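Local atomic coordinates of CurH (Lyngbya majuscula, PDB entry 3KG7), a protein that probably removes water from a beta-hydroxyacyl polyketide intermediate, as the double-hotdog dehydratase domain of one module of the curacin synthase. Residues H9-N14 with T58-G63; G13-L18 with G22-H27; S53-T58 with A66-I71; Q75-A80 with T84-Q89; E198-V203 with M234-P239. All blocks are in the same frame, centred on the assembly; numbering follows the deposited sequence.

Interaction 1 (H9-N14 with T58-G63); sequences HRLLGN and TLAAVG
Leu12 and Ala61 mark the nearest approach of the two backbones, their CA atoms 7.6 Å apart. Residues 58-62 are the last turn of helix 52-62, which Gly63 ends by taking a positive phi. Opposite it, 9-14 coils into a compact turn whose residues 10-12 have helical angles, closed by backbone bonds in both directions between His9 and Gly13, Gly13 N to His9 O being 2.9 Å. The His9 ring adds a weak bond inside the turn: its ND1, edge on and in plane, accepts from Leu12 N.

No hydrogen bond crosses the contact, which is made by two leucines laid against two alanines. Leu12 comes down with CD1 onto the helix backbone, 3.7 Å from Ala61 N, and touches both methyls, CD1 to Ala61 CB being 3.9 Å. Leu11 points its CG away from its own N (chi1 -178°), which brings CD2 to 3.9 Å from Ala60 CB. The alanines, with only a methyl each, probably let the turn sit this close to the helix.

The same leucines also press on Met57, one turn earlier in the helix. Tyr26 of strand 24-30 packs on both Leu12 and Ala61, while Leu11 reaches on to Glu198, so the N-terminal turn fills the corner between helix 52-62, strand 24-30 and the loop at Glu198 of the second hotdog.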
# COMPACT_ATOMS: atom_id res chain seq x y z
N HIS C 9 2.04 -9.56 -10.88
CA HIS C 9 2.79 -9.36 -12.11
C HIS C 9 4.26 -9.70 -11.88
O HIS C 9 4.86 -9.26 -10.90
CB HIS C 9 2.68 -7.90 -12.53
CG HIS C 9 3.00 -7.65 -13.97
ND1 HIS C 9 4.11 -6.94 -14.37
CD2 HIS C 9 2.35 -8.01 -15.11
CE1 HIS C 9 4.14 -6.87 -15.69
NE2 HIS C 9 3.08 -7.51 -16.16
N ARG C 10 4.84 -10.49 -12.79
CA ARG C 10 6.27 -10.84 -12.72
C ARG C 10 7.20 -9.65 -12.53
O ARG C 10 8.16 -9.72 -11.75
CB ARG C 10 6.70 -11.63 -13.96
CG ARG C 10 7.22 -13.01 -13.64
CD ARG C 10 8.31 -13.47 -14.59
NE ARG C 10 9.40 -14.12 -13.87
CZ ARG C 10 9.37 -15.37 -13.42
NH1 ARG C 10 8.31 -16.15 -13.61
NH2 ARG C 10 10.42 -15.86 -12.75
N LEU C 11 6.93 -8.57 -13.26
CA LEU C 11 7.80 -7.40 -13.25
C LEU C 11 7.50 -6.43 -12.10
O LEU C 11 8.41 -6.00 -11.40
CB LEU C 11 7.73 -6.67 -14.60
CG LEU C 11 8.63 -5.44 -14.80
CD1 LEU C 11 10.08 -5.81 -14.88
CD2 LEU C 11 8.22 -4.69 -16.05
N LEU C 12 6.23 -6.09 -11.91
CA LEU C 12 5.86 -5.06 -10.95
C LEU C 12 5.59 -5.57 -9.53
O LEU C 12 5.72 -4.82 -8.57
CB LEU C 12 4.65 -4.28 -11.47
CG LEU C 12 4.91 -3.22 -12.54
CD1 LEU C 12 3.59 -2.67 -13.00
CD2 LEU C 12 5.79 -2.12 -12.03
N GLY C 13 5.22 -6.84 -9.41
CA GLY C 13 4.81 -7.38 -8.13
C GLY C 13 3.35 -7.12 -7.86
O GLY C 13 2.52 -7.15 -8.78
N ASN C 14 3.04 -6.86 -6.59
CA ASN C 14 1.68 -6.67 -6.14
C ASN C 14 1.22 -5.23 -6.25
O ASN C 14 1.94 -4.33 -5.84
CB ASN C 14 1.55 -7.11 -4.69
CG ASN C 14 1.84 -8.56 -4.52
OD1 ASN C 14 0.96 -9.40 -4.65
ND2 ASN C 14 3.09 -8.87 -4.22
N THR C 58 7.69 1.47 -14.90
CA THR C 58 6.75 2.56 -14.94
C THR C 58 5.86 2.44 -16.18
O THR C 58 4.63 2.60 -16.09
CB THR C 58 7.45 3.93 -14.91
OG1 THR C 58 8.23 4.03 -13.70
CG2 THR C 58 6.43 5.05 -14.94
N LEU C 59 6.50 2.14 -17.31
CA LEU C 59 5.77 1.92 -18.55
C LEU C 59 4.81 0.75 -18.41
O LEU C 59 3.72 0.78 -18.98
CB LEU C 59 6.72 1.69 -19.72
CG LEU C 59 7.64 2.83 -20.15
CD1 LEU C 59 8.78 2.26 -20.96
CD2 LEU C 59 6.87 3.88 -20.94
N ALA C 60 5.20 -0.26 -17.64
CA ALA C 60 4.31 -1.39 -17.38
C ALA C 60 3.13 -1.00 -16.49
O ALA C 60 2.04 -1.56 -16.62
CB ALA C 60 5.08 -2.56 -16.78
N ALA C 61 3.34 -0.02 -15.60
CA ALA C 61 2.28 0.43 -14.70
C ALA C 61 1.21 1.29 -15.39
O ALA C 61 0.01 1.14 -15.14
CB ALA C 61 2.87 1.17 -13.52
N VAL C 62 1.65 2.18 -16.26
CA VAL C 62 0.74 3.14 -16.89
C VAL C 62 0.27 2.71 -18.28
O VAL C 62 -0.75 3.21 -18.77
CB VAL C 62 1.36 4.57 -17.01
CG1 VAL C 62 1.87 5.05 -15.65
CG2 VAL C 62 2.48 4.60 -18.05
N GLY C 63 1.01 1.80 -18.91
CA GLY C 63 0.69 1.34 -20.26
C GLY C 63 1.19 2.30 -21.34
O GLY C 63 1.42 3.48 -21.07

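Interaction 2 (G13-L18 with G22-H27); sequences GNKLEL and GQTIYH
Asn14 and His27 form the first hydrogen-bonded pair of an antiparallel beta hairpin, strand 14-17 against 24-27, with the strand directions 158° apart. His27 O is gripped twice by Asn14: the backbone N at 2.9 Å and the side-chain ND2 at 3.2 Å arrive from opposite faces of the carbonyl plane. The acceptor lies close to the plane of the Asn14 carboxamide, and Asn14 CB rests over one face of the His27 imidazole as a CH-pi contact, 3.8 Å from the ring centroid. Leu16 and Ile25 bond to each other in both directions, Leu18 N to Gln23 O (2.9 Å) continues the row, and Gly22 N to Leu18 O closes it at the turn.

The face of Leu16, Ile25 and Leu18, with Asn14 and His27 at its end, is the tight one. Leu18 CD1 meets Ile25 CD1 at 3.7 Å, and Leu16 and Leu18 pack on their own counterparts in the second subunit.

The other face is looser towards solvent. There Lys15, extended throughout its length, runs beside the Tyr26 ring with CG 3.6 Å from CE1, and a weak salt bridge joins its NZ to Glu17 OE2. Replacing Tyr26 by a serine would probably leave the Lys15 methylenes without a surface to lie on and open a gap beside Leu12 and Leu90. Glu17 OE1 has its stronger partner in Arg108 of the second subunit. Leucine packing on one face and an ion pair on the other thus both tie the edge hairpin to the dimer partner, and charge at Glu17 probably contributes to that attachment.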
# COMPACT_ATOMS: atom_id res chain seq x y z
N GLY C 13 5.22 -6.84 -9.41
CA GLY C 13 4.81 -7.38 -8.13
C GLY C 13 3.35 -7.12 -7.86
O GLY C 13 2.52 -7.15 -8.78
N ASN C 14 3.04 -6.86 -6.59
CA ASN C 14 1.68 -6.67 -6.14
C ASN C 14 1.22 -5.23 -6.25
O ASN C 14 1.94 -4.33 -5.84
CB ASN C 14 1.55 -7.11 -4.69
CG ASN C 14 1.84 -8.56 -4.52
OD1 ASN C 14 0.96 -9.40 -4.65
ND2 ASN C 14 3.09 -8.87 -4.22
N LYS C 15 0.00 -5.04 -6.75
CA LYS C 15 -0.59 -3.73 -6.92
C LYS C 15 -1.46 -3.38 -5.72
O LYS C 15 -2.34 -4.15 -5.34
CB LYS C 15 -1.46 -3.74 -8.19
CG LYS C 15 -1.91 -2.37 -8.63
CD LYS C 15 -3.00 -2.43 -9.69
CE LYS C 15 -3.16 -1.06 -10.33
NZ LYS C 15 -4.31 -0.94 -11.27
N LEU C 16 -1.20 -2.22 -5.12
CA LEU C 16 -2.07 -1.71 -4.06
C LEU C 16 -2.49 -0.29 -4.36
O LEU C 16 -1.66 0.58 -4.56
CB LEU C 16 -1.37 -1.79 -2.70
CG LEU C 16 -2.30 -1.71 -1.48
CD1 LEU C 16 -3.32 -2.83 -1.46
CD2 LEU C 16 -1.47 -1.74 -0.21
N GLU C 17 -3.81 -0.07 -4.40
CA GLU C 17 -4.37 1.27 -4.58
C GLU C 17 -4.72 1.88 -3.23
O GLU C 17 -5.51 1.32 -2.46
CB GLU C 17 -5.60 1.21 -5.48
CG GLU C 17 -5.27 1.16 -6.97
CD GLU C 17 -6.43 0.68 -7.85
OE1 GLU C 17 -7.51 0.34 -7.33
OE2 GLU C 17 -6.24 0.64 -9.09
N LEU C 18 -4.13 3.04 -2.96
CA LEU C 18 -4.30 3.68 -1.66
C LEU C 18 -5.58 4.47 -1.61
O LEU C 18 -5.81 5.35 -2.43
CB LEU C 18 -3.08 4.51 -1.30
CG LEU C 18 -1.84 3.62 -1.19
CD1 LEU C 18 -0.69 4.41 -0.65
CD2 LEU C 18 -2.11 2.40 -0.31
N GLY C 22 -5.15 8.14 -3.48
CA GLY C 22 -5.26 7.80 -4.90
C GLY C 22 -3.88 7.46 -5.47
O GLY C 22 -3.64 7.60 -6.66
N GLN C 23 -2.98 7.03 -4.60
CA GLN C 23 -1.68 6.55 -5.04
C GLN C 23 -1.76 5.08 -5.39
O GLN C 23 -2.75 4.42 -5.07
CB GLN C 23 -0.62 6.75 -3.95
CG GLN C 23 -0.08 8.16 -3.84
CD GLN C 23 0.48 8.48 -2.46
OE1 GLN C 23 0.20 7.79 -1.48
NE2 GLN C 23 1.28 9.54 -2.39
N THR C 24 -0.73 4.58 -6.05
CA THR C 24 -0.60 3.17 -6.35
C THR C 24 0.80 2.71 -5.97
O THR C 24 1.80 3.33 -6.35
CB THR C 24 -0.82 2.92 -7.85
OG1 THR C 24 -2.05 3.54 -8.25
CG2 THR C 24 -0.91 1.45 -8.16
N ILE C 25 0.87 1.64 -5.18
CA ILE C 25 2.17 1.05 -4.83
C ILE C 25 2.26 -0.30 -5.49
O ILE C 25 1.33 -1.09 -5.39
CB ILE C 25 2.38 0.84 -3.31
CG1 ILE C 25 2.06 2.10 -2.52
CG2 ILE C 25 3.82 0.44 -3.00
CD1 ILE C 25 1.94 1.83 -1.03
N TYR C 26 3.38 -0.55 -6.15
CA TYR C 26 3.72 -1.87 -6.61
C TYR C 26 4.85 -2.42 -5.75
O TYR C 26 5.97 -1.91 -5.76
CB TYR C 26 4.11 -1.83 -8.08
CG TYR C 26 3.02 -1.31 -8.99
CD1 TYR C 26 2.15 -2.19 -9.65
CD2 TYR C 26 2.86 0.07 -9.22
CE1 TYR C 26 1.15 -1.73 -10.50
CE2 TYR C 26 1.86 0.55 -10.07
CZ TYR C 26 1.01 -0.36 -10.70
OH TYR C 26 0.02 0.10 -11.54
N HIS C 27 4.56 -3.46 -4.97
CA HIS C 27 5.54 -3.99 -4.04
C HIS C 27 5.86 -5.45 -4.29
O HIS C 27 4.96 -6.24 -4.54
CB HIS C 27 5.11 -3.75 -2.59
CG HIS C 27 3.84 -4.44 -2.21
ND1 HIS C 27 3.82 -5.55 -1.40
CD2 HIS C 27 2.55 -4.16 -2.50
CE1 HIS C 27 2.57 -5.94 -1.21
NE2 HIS C 27 1.78 -5.11 -1.87

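Interaction 3 (S53-T58 with A66-I71); sequences SYIAMT and AAVEDI
No ring or flat group lies between Ile55 and its partners Val68 and Ile71, which meet through aliphatic carbons alone. The one aromatic ring of 53-58, that of Tyr54, leads away from the strand and packs instead on Ile49, Leu77, His119 and Ala120. The carboxylate of Glu69 likewise faces elsewhere, in a salt bridge with Lys100.

What remains is branched aliphatic packing between helix 52-62 and strand 66-73. Ile55 and Ile71 cross at about a right angle and touch at their ends, Ile55 CD1 to Ile71 CD1 3.8 Å. Ile55 holds CG1 opposite its own carbonyl carbon (chi1 -49°), which aims CD1 at Ile71 while the other branch, CG2, faces Val68. That second meeting is slacker, Ile55 CG2 lying 4.4 Å from Val68 CG2. Both strand residues reach one helix side chain because the chain turns a corner at Asp70, carrying Ile71 back towards the helix.

The hydroxyl of Thr58, beside the contact, is bonded within the helix. Thr58 OG1 donates to Tyr54 O at 3.0 Å, and Thr58 N reaches the same oxygen from the other face of its plane.

Met234 covers Ile55 from strand 225-236, and Met122 covers Val68 from strand 117-124. This is the arrangement that gives the hotdog fold its name, a helix enclosed by a curved sheet. With no polar bond across it and all three touching residues buried, the contact probably rests on hydrophobic burial and on the shape of its beta-branched side chains, with the threonine hydroxyl satisfied by its own helix.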
# COMPACT_ATOMS: atom_id res chain seq x y z
N SER C 53 15.59 -0.17 -16.07
CA SER C 53 14.58 -1.13 -15.61
C SER C 53 13.40 -0.43 -14.99
O SER C 53 12.25 -0.87 -15.15
CB SER C 53 15.17 -2.10 -14.58
OG SER C 53 16.33 -2.71 -15.09
N TYR C 54 13.66 0.64 -14.27
CA TYR C 54 12.59 1.38 -13.61
C TYR C 54 11.69 2.09 -14.61
O TYR C 54 10.50 2.23 -14.37
CB TYR C 54 13.16 2.34 -12.56
CG TYR C 54 14.10 1.61 -11.62
CD1 TYR C 54 13.66 0.52 -10.87
CD2 TYR C 54 15.44 1.99 -11.51
CE1 TYR C 54 14.53 -0.17 -10.03
CE2 TYR C 54 16.30 1.32 -10.66
CZ TYR C 54 15.84 0.24 -9.93
OH TYR C 54 16.69 -0.42 -9.09
N ILE C 55 12.26 2.50 -15.75
CA ILE C 55 11.47 3.06 -16.83
C ILE C 55 10.54 1.97 -17.34
O ILE C 55 9.34 2.20 -17.51
CB ILE C 55 12.34 3.61 -17.99
CG1 ILE C 55 13.46 4.52 -17.47
CG2 ILE C 55 11.45 4.38 -18.98
CD1 ILE C 55 14.54 4.84 -18.48
N ALA C 56 11.11 0.79 -17.56
CA ALA C 56 10.36 -0.39 -17.97
C ALA C 56 9.18 -0.62 -17.04
O ALA C 56 8.05 -0.81 -17.50
CB ALA C 56 11.25 -1.59 -17.96
N MSE C 57 9.46 -0.58 -15.73
CA MSE C 57 8.43 -0.83 -14.72
C MSE C 57 7.30 0.21 -14.77
O MSE C 57 6.12 -0.13 -14.71
CB MSE C 57 9.04 -0.85 -13.32
CG MSE C 57 9.92 -2.05 -13.08
SE MSE C 57 10.70 -1.99 -11.30
CE MSE C 57 9.21 -2.69 -10.26
N THR C 58 7.69 1.47 -14.90
CA THR C 58 6.75 2.56 -14.94
C THR C 58 5.86 2.44 -16.18
O THR C 58 4.63 2.60 -16.09
CB THR C 58 7.45 3.93 -14.91
OG1 THR C 58 8.23 4.03 -13.70
CG2 THR C 58 6.43 5.05 -14.94
N ALA C 66 3.11 6.13 -24.01
CA ALA C 66 3.43 6.91 -22.83
C ALA C 66 4.76 7.60 -23.03
O ALA C 66 5.56 7.20 -23.89
CB ALA C 66 3.51 6.02 -21.59
N ALA C 67 4.99 8.62 -22.23
CA ALA C 67 6.23 9.38 -22.24
C ALA C 67 6.68 9.58 -20.80
O ALA C 67 5.88 9.91 -19.93
CB ALA C 67 6.01 10.71 -22.91
N VAL C 68 7.96 9.34 -20.55
CA VAL C 68 8.50 9.47 -19.19
C VAL C 68 9.62 10.47 -19.19
O VAL C 68 10.55 10.38 -19.99
CB VAL C 68 8.99 8.12 -18.63
CG1 VAL C 68 9.26 8.25 -17.15
CG2 VAL C 68 7.95 7.03 -18.86
N GLU C 69 9.54 11.46 -18.31
CA GLU C 69 10.49 12.56 -18.33
C GLU C 69 11.18 12.81 -16.99
O GLU C 69 10.71 12.35 -15.95
CB GLU C 69 9.86 13.84 -18.90
CG GLU C 69 8.48 14.18 -18.37
CD GLU C 69 7.71 15.11 -19.30
OE1 GLU C 69 7.12 16.10 -18.81
OE2 GLU C 69 7.71 14.87 -20.53
N ASP C 70 12.30 13.53 -17.04
CA ASP C 70 13.14 13.85 -15.87
C ASP C 70 13.44 12.62 -15.02
O ASP C 70 13.11 12.56 -13.83
CB ASP C 70 12.51 14.96 -15.02
CG ASP C 70 12.19 16.20 -15.83
OD1 ASP C 70 11.11 16.24 -16.47
OD2 ASP C 70 13.02 17.13 -15.82
N ILE C 71 14.07 11.64 -15.66
CA ILE C 71 14.41 10.38 -15.02
C ILE C 71 15.78 10.52 -14.36
O ILE C 71 16.73 10.96 -15.00
CB ILE C 71 14.45 9.21 -16.03
CG1 ILE C 71 13.09 9.08 -16.75
CG2 ILE C 71 14.81 7.90 -15.32
CD1 ILE C 71 13.17 8.39 -18.11

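Interaction 4 (Q75-A80 with T84-Q89); sequences QPLFLA and TTRETQ
Leu77 and Leu79 lay an irregular part of the chain over the start of strand 86-92, in the first hotdog of the double-hotdog fold. The touching parts run 168° apart, nearly antiparallel, yet no hydrogen bond joins them, and side chains carry the contact.

Leu77 has CG opposite its backbone N (chi1 -159°), which sends its two methyls to different partners. CD2 lies along the Arg86 chain, 3.7 Å from CD, with the two side chains running past one another in contrary directions. CD1 meets Thr88 tip to tip, 3.9 Å from OG1. An alanine in place of Leu77 would take away both methyls and is likely to leave the Arg86 methylenes and Thr88 uncovered on this side.

Arg86 bends twice, at chi2 (-146°) and chi3, passing Phe78 O and carrying NH1 to Ser107 OG on strand 101-109. Its methylenes thus touch both leucines, and Leu79 CD2 comes to 4.0 Å from Arg86 CG. At the turn end, Leu79 CD2 also meets Thr84 CG2 at 4.1 Å, while the Thr84 hydroxyl accepts from Glu81 N. Backbone bonds of Leu77 and Leu79 go to Ile49 and Pro47 instead.

Thr88 bonds within its own strand: OG1 donates to Arg86 O at 2.9 Å, from well above the carbonyl plane.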
# COMPACT_ATOMS: atom_id res chain seq x y z
N GLN C 75 21.25 5.61 -5.98
CA GLN C 75 22.05 4.41 -5.73
C GLN C 75 21.44 3.18 -6.40
O GLN C 75 20.21 3.06 -6.50
CB GLN C 75 22.32 4.19 -4.24
CG GLN C 75 21.26 4.71 -3.28
CD GLN C 75 21.81 4.93 -1.87
OE1 GLN C 75 22.97 4.61 -1.58
NE2 GLN C 75 20.97 5.48 -1.00
N PRO C 76 22.30 2.29 -6.93
CA PRO C 76 21.84 1.05 -7.54
C PRO C 76 21.24 0.05 -6.55
O PRO C 76 21.62 0.03 -5.38
CB PRO C 76 23.13 0.45 -8.14
CG PRO C 76 24.23 1.09 -7.41
CD PRO C 76 23.77 2.45 -7.01
N LEU C 77 20.28 -0.75 -7.03
CA LEU C 77 19.81 -1.92 -6.31
C LEU C 77 20.71 -3.08 -6.70
O LEU C 77 20.65 -3.55 -7.84
CB LEU C 77 18.34 -2.21 -6.66
CG LEU C 77 17.49 -3.05 -5.70
CD1 LEU C 77 16.02 -2.85 -6.00
CD2 LEU C 77 17.82 -4.53 -5.77
N PHE C 78 21.55 -3.52 -5.78
CA PHE C 78 22.45 -4.66 -6.03
C PHE C 78 22.17 -5.83 -5.09
O PHE C 78 21.59 -5.66 -4.01
CB PHE C 78 23.93 -4.24 -5.99
CG PHE C 78 24.38 -3.72 -4.65
CD1 PHE C 78 25.01 -4.56 -3.74
CD2 PHE C 78 24.19 -2.38 -4.32
CE1 PHE C 78 25.45 -4.09 -2.50
CE2 PHE C 78 24.62 -1.90 -3.08
CZ PHE C 78 25.25 -2.75 -2.17
N LEU C 79 22.56 -7.02 -5.52
CA LEU C 79 22.37 -8.22 -4.72
C LEU C 79 23.74 -8.76 -4.36
O LEU C 79 24.38 -9.45 -5.16
CB LEU C 79 21.52 -9.24 -5.47
CG LEU C 79 20.19 -8.67 -5.99
CD1 LEU C 79 19.40 -9.72 -6.75
CD2 LEU C 79 19.34 -8.09 -4.86
N ALA C 80 24.20 -8.40 -3.16
CA ALA C 80 25.54 -8.76 -2.70
C ALA C 80 25.73 -10.27 -2.71
O ALA C 80 26.60 -10.79 -3.40
CB ALA C 80 25.80 -8.19 -1.31
N THR C 84 20.44 -12.74 -1.21
CA THR C 84 19.99 -11.40 -0.86
C THR C 84 18.60 -11.12 -1.43
O THR C 84 18.36 -11.35 -2.62
CB THR C 84 20.98 -10.33 -1.33
OG1 THR C 84 22.23 -10.52 -0.67
CG2 THR C 84 20.45 -8.93 -1.03
N THR C 85 17.70 -10.67 -0.56
CA THR C 85 16.36 -10.24 -0.93
C THR C 85 16.22 -8.78 -0.60
O THR C 85 16.54 -8.36 0.51
CB THR C 85 15.27 -11.03 -0.14
OG1 THR C 85 15.20 -12.37 -0.63
CG2 THR C 85 13.88 -10.38 -0.25
N ARG C 86 15.76 -8.00 -1.56
CA ARG C 86 15.46 -6.60 -1.34
C ARG C 86 13.98 -6.33 -1.52
O ARG C 86 13.41 -6.57 -2.59
CB ARG C 86 16.30 -5.71 -2.27
CG ARG C 86 17.77 -5.78 -1.94
CD ARG C 86 18.45 -4.46 -2.17
NE ARG C 86 19.12 -4.01 -0.96
CZ ARG C 86 18.75 -2.96 -0.25
NH1 ARG C 86 17.72 -2.22 -0.61
NH2 ARG C 86 19.43 -2.65 0.84
N GLU C 87 13.35 -5.86 -0.45
CA GLU C 87 11.96 -5.44 -0.43
C GLU C 87 11.84 -4.15 -1.25
O GLU C 87 12.36 -3.12 -0.86
CB GLU C 87 11.59 -5.18 1.03
CG GLU C 87 10.13 -4.93 1.33
CD GLU C 87 9.87 -4.83 2.83
OE1 GLU C 87 10.51 -5.58 3.60
OE2 GLU C 87 9.03 -4.00 3.23
N THR C 88 11.16 -4.23 -2.39
CA THR C 88 11.15 -3.13 -3.35
C THR C 88 9.76 -2.50 -3.51
O THR C 88 8.76 -3.21 -3.47
CB THR C 88 11.68 -3.63 -4.70
OG1 THR C 88 12.85 -4.43 -4.48
CG2 THR C 88 12.04 -2.47 -5.61
N GLN C 89 9.71 -1.19 -3.67
CA GLN C 89 8.45 -0.47 -3.80
C GLN C 89 8.54 0.59 -4.87
O GLN C 89 9.41 1.47 -4.81
CB GLN C 89 8.04 0.17 -2.47
CG GLN C 89 7.56 -0.82 -1.42
CD GLN C 89 6.86 -0.16 -0.25
OE1 GLN C 89 6.68 1.05 -0.22
NE2 GLN C 89 6.47 -0.96 0.73

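Interaction 5 (E198-V203 with M234-P239); sequences EPIHPV and MTLSHP
Beside the packing of Pro199 and Ile200 on Leu236, the shortest side-chain bond is the capping bond of helix 202-207, in which Val203 N donates to ND1 of the N-cap residue His201 at 3.0 Å. The donor stands somewhat out of the imidazole plane. Pro202 CD lies over one face of that ring, and Trp37 meets it edge to face, which probably limits its rotation. In the second hotdog of this double-hotdog domain, the loop ahead of the capped helix lies against the end of strand 225-236.

Leu236 does the joining through one methyl. With CG opposite its backbone N (chi1 -177°), CD2 reaches Pro199 CB at 3.9 Å and touches Ile200 CG2 at 4.1 Å, the isoleucine crossing it at a slant. Leu59 of helix 52-62 also packs on Ile200, linking the two hotdogs, while Phe275 backs Leu236.

Beyond the strand the two backbones draw close, Pro199 and Pro239 having CA atoms 4.1 Å apart, and Pro199 bonds through its backbone to Thr240 just beyond. His238 ND1 donates to Pro239 O in the ring plane at 3.1 Å. Across the contact itself the one polar touch is a bent CA-H...O approach, Pro239 CA to Pro199 O at 3.5 Å.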
# COMPACT_ATOMS: atom_id res chain seq x y z
N GLU C 198 4.47 -7.10 -20.48
CA GLU C 198 4.93 -5.72 -20.28
C GLU C 198 5.45 -5.13 -21.61
O GLU C 198 6.03 -5.86 -22.42
CB GLU C 198 5.97 -5.65 -19.14
CG GLU C 198 7.36 -6.27 -19.41
CD GLU C 198 7.34 -7.78 -19.56
OE1 GLU C 198 6.98 -8.50 -18.60
OE2 GLU C 198 7.71 -8.27 -20.65
N PRO C 199 5.24 -3.82 -21.84
CA PRO C 199 5.61 -3.22 -23.13
C PRO C 199 7.06 -3.48 -23.51
O PRO C 199 7.35 -3.80 -24.67
CB PRO C 199 5.41 -1.72 -22.91
CG PRO C 199 4.58 -1.59 -21.68
CD PRO C 199 4.67 -2.84 -20.90
N ILE C 200 7.96 -3.34 -22.55
CA ILE C 200 9.39 -3.53 -22.77
C ILE C 200 10.07 -4.01 -21.49
O ILE C 200 9.98 -3.36 -20.45
CB ILE C 200 10.08 -2.26 -23.33
CG1 ILE C 200 11.50 -2.57 -23.83
CG2 ILE C 200 10.11 -1.14 -22.29
CD1 ILE C 200 12.11 -1.43 -24.64
N HIS C 201 10.73 -5.16 -21.57
CA HIS C 201 11.45 -5.69 -20.43
C HIS C 201 12.70 -4.88 -20.17
O HIS C 201 13.35 -4.44 -21.13
CB HIS C 201 11.83 -7.15 -20.67
CG HIS C 201 12.33 -7.84 -19.44
ND1 HIS C 201 13.66 -7.86 -19.09
CD2 HIS C 201 11.67 -8.50 -18.45
CE1 HIS C 201 13.80 -8.52 -17.95
NE2 HIS C 201 12.61 -8.92 -17.54
N PRO C 202 13.07 -4.69 -18.89
CA PRO C 202 14.32 -4.05 -18.49
C PRO C 202 15.51 -4.41 -19.39
O PRO C 202 16.20 -3.51 -19.88
CB PRO C 202 14.55 -4.61 -17.10
CG PRO C 202 13.17 -4.75 -16.53
CD PRO C 202 12.27 -5.08 -17.70
N VAL C 203 15.74 -5.70 -19.63
CA VAL C 203 16.85 -6.14 -20.47
C VAL C 203 16.80 -5.54 -21.88
O VAL C 203 17.80 -5.01 -22.38
CB VAL C 203 16.92 -7.67 -20.53
CG1 VAL C 203 17.87 -8.15 -21.62
CG2 VAL C 203 17.31 -8.22 -19.16
N MSE C 234 11.97 9.57 -22.31
CA MSE C 234 11.84 8.26 -22.93
C MSE C 234 10.38 8.07 -23.35
O MSE C 234 9.47 8.17 -22.53
CB MSE C 234 12.29 7.15 -21.98
CG MSE C 234 12.85 5.91 -22.67
SE MSE C 234 11.52 4.53 -23.04
CE MSE C 234 12.22 3.72 -24.67
N THR C 235 10.17 7.84 -24.64
CA THR C 235 8.82 7.61 -25.15
C THR C 235 8.73 6.23 -25.77
O THR C 235 9.71 5.73 -26.34
CB THR C 235 8.43 8.61 -26.23
OG1 THR C 235 9.23 8.40 -27.40
CG2 THR C 235 8.60 10.04 -25.73
N LEU C 236 7.56 5.62 -25.67
CA LEU C 236 7.30 4.37 -26.34
C LEU C 236 5.84 4.34 -26.80
O LEU C 236 4.93 4.56 -25.99
CB LEU C 236 7.62 3.19 -25.42
CG LEU C 236 7.45 1.80 -26.02
CD1 LEU C 236 8.41 1.59 -27.21
CD2 LEU C 236 7.63 0.73 -24.97
N SER C 237 5.63 4.08 -28.09
CA SER C 237 4.28 4.13 -28.67
C SER C 237 3.53 2.82 -28.52
O SER C 237 2.31 2.82 -28.33
CB SER C 237 4.33 4.49 -30.16
OG SER C 237 5.11 5.65 -30.37
N HIS C 238 4.24 1.69 -28.63
CA HIS C 238 3.62 0.37 -28.47
C HIS C 238 4.65 -0.66 -27.99
O HIS C 238 5.84 -0.36 -27.94
CB HIS C 238 2.90 -0.08 -29.75
CG HIS C 238 3.74 -0.03 -30.99
ND1 HIS C 238 4.71 -0.97 -31.26
CD2 HIS C 238 3.74 0.84 -32.03
CE1 HIS C 238 5.28 -0.67 -32.42
NE2 HIS C 238 4.71 0.41 -32.90
N PRO C 239 4.19 -1.88 -27.63
CA PRO C 239 5.11 -2.89 -27.14
C PRO C 239 6.18 -3.22 -28.18
O PRO C 239 5.91 -3.14 -29.38
CB PRO C 239 4.21 -4.10 -26.92
CG PRO C 239 2.87 -3.55 -26.74
CD PRO C 239 2.80 -2.38 -27.65

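Interactions 1 to 4 belong to the first hotdog, interaction 5 to the second. Along the chain, interactions 1 and 2 start from the same stretch, the segments of 1 and 3 alternate, and 4 and 5 follow in series. Interactions 1 and 3 share helix 52-62. Interactions 3 and 5, centres about 9 Å apart, join at strands 66-73 and 225-236, where the hotdogs meet; interaction 1 touches interaction 5 as well. Interactions 2 and 4 use adjacent strands 24-30 and 86-92, their centres about 20 and 23 Å from that of interaction 5; interaction 2 and, through Gln89, the end of interaction 4 meet the second subunit. The contacts thus run from the dimer interface to the junction of the hotdogs.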